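Local coordinates for 3-methyladenine dna-glycosylase (Archaeoglobus fulgidus, PDB 2JHN), which is a DNA glycosylase of the HhH-GPD superfamily of base excision DNA repair proteins, pairing a helical domain with a TATA-box binding protein-like domain, at residues A185-I188 and V189-A192. The protein carries 1 engineered substitution. Numbering follows the deposited sequence.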
loop_
_atom_site.group_PDB
_atom_site.type_symbol
_atom_site.label_atom_id
_atom_site.label_comp_id
_atom_site.label_asym_id
_atom_site.label_seq_id
_atom_site.Cartn_x
_atom_site.Cartn_y
_atom_site.Cartn_z
ATOM N N ALA A 185 -13.180 -4.498 14.533
ATOM C CA ALA A 185 -13.307 -3.251 15.294
ATOM C C ALA A 185 -12.554 -3.310 16.604
ATOM O O ALA A 185 -11.821 -2.394 16.951
ATOM C CB ALA A 185 -14.799 -2.894 15.526
ATOM N N GLU A 186 -12.710 -4.414 17.325
ATOM C CA GLU A 186 -12.005 -4.634 18.566
ATOM C C GLU A 186 -10.475 -4.626 18.421
ATOM O O GLU A 186 -9.775 -4.022 19.215
ATOM C CB GLU A 186 -12.466 -5.963 19.167
ATOM C CG GLU A 186 -13.808 -5.862 19.845
ATOM C CD GLU A 186 -14.155 -7.098 20.654
ATOM O OE1 GLU A 186 -13.605 -8.187 20.351
ATOM O OE2 GLU A 186 -14.984 -6.973 21.584
ATOM N N LEU A 187 -9.975 -5.293 17.383
ATOM C CA LEU A 187 -8.537 -5.380 17.157
ATOM C C LEU A 187 -7.940 -4.014 16.734
ATOM O O LEU A 187 -6.873 -3.623 17.210
ATOM C CB LEU A 187 -8.249 -6.477 16.134
ATOM C CG LEU A 187 -6.793 -6.869 15.857
ATOM C CD1 LEU A 187 -6.040 -7.190 17.155
ATOM C CD2 LEU A 187 -6.746 -8.027 14.859
ATOM N N ILE A 188 -8.636 -3.300 15.852
ATOM C CA ILE A 188 -8.190 -1.971 15.411
ATOM C C ILE A 188 -8.118 -1.004 16.601
ATOM O O ILE A 188 -7.137 -0.289 16.780
ATOM C CB ILE A 188 -9.042 -1.447 14.225
ATOM C CG1 ILE A 188 -8.765 -2.328 12.985
ATOM C CG2 ILE A 188 -8.749 0.058 13.967
ATOM C CD1 ILE A 188 -9.673 -2.088 11.812
ATOM N N VAL A 189 -9.143 -1.018 17.454
ATOM C CA VAL A 189 -9.103 -0.184 18.655
ATOM C C VAL A 189 -7.893 -0.573 19.531
ATOM O O VAL A 189 -7.152 0.284 20.009
ATOM C CB VAL A 189 -10.457 -0.222 19.414
ATOM C CG1 VAL A 189 -10.328 0.431 20.802
ATOM C CG2 VAL A 189 -11.546 0.471 18.589
ATOM N N GLU A 190 -7.657 -1.873 19.677
ATOM C CA GLU A 190 -6.496 -2.392 20.410
ATOM C C GLU A 190 -5.155 -1.819 19.892
ATOM O O GLU A 190 -4.326 -1.303 20.654
ATOM C CB GLU A 190 -6.502 -3.926 20.346
ATOM C CG GLU A 190 -5.637 -4.608 21.392
ATOM C CD GLU A 190 -5.634 -6.153 21.295
ATOM O OE1 GLU A 190 -6.608 -6.765 20.785
ATOM O OE2 GLU A 190 -4.645 -6.754 21.777
ATOM N N ILE A 191 -4.978 -1.874 18.576
ATOM C CA ILE A 191 -3.795 -1.334 17.930
ATOM C C ILE A 191 -3.690 0.185 18.140
ATOM O O ILE A 191 -2.596 0.719 18.371
ATOM C CB ILE A 191 -3.779 -1.718 16.417
ATOM C CG1 ILE A 191 -3.700 -3.262 16.226
ATOM C CG2 ILE A 191 -2.697 -0.943 15.670
ATOM C CD1 ILE A 191 -2.366 -3.871 16.590
ATOM N N ALA A 192 -4.831 0.879 18.101
ATOM C CA ALA A 192 -4.854 2.347 18.297
ATOM C C ALA A 192 -4.280 2.825 19.654
ATOM O O ALA A 192 -3.748 3.941 19.778
ATOM C CB ALA A 192 -6.293 2.897 18.080
#
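V189, E190, I191 and A192 each donate their backbone N-H to the carbonyl four residues earlier, on A185, E186, L187 and I188, which makes 185-192 two regular turns of the alpha-helix 182-192. The V189 N to A185 O bond is 3.1 Å and nearly straight at the hydrogen, 167°, while I191 N to L187 O is shorter at 2.9 Å.

Side chains of the later turn lie beside these same carbonyls. V189 sets CG2 3.3 Å from A185 O, and I191 CG1 comes equally near L187 O, at 3.3 Å. Both are carbons on the backbone-N side of their CB, a placement that turns them back toward the preceding turn. A192 CB sits 3.5 Å from I188 O.

One side-chain pair meets between the turns: L187 CD1 and E190 OE1 are 3.7 Å apart, a van der Waals contact made as the two chains pass at a slant. With CG anti to the backbone N in both residues (chi1 -173° in L187, -162° in E190) and the glutamate extended beyond CG, its carboxylate oxygen reaches the leucine methyl.

Within the HhH-GPD helical region, L187 and I188 also pack on I126 of helix 118-127; A185 touches L175 of helix 164-177, and A192 touches I167 and L168 there. The contact therefore combines four consecutive helical hydrogen bonds with apolar packing on two neighbouring helices. E190 OE1 has long, weak ion pairs with R183 and K216, and the side chain's nearest atom is about 3 Å from a bound MES, probably from the crystallisation liquor; any electrostatic stabilisation by the two bases is probably modest.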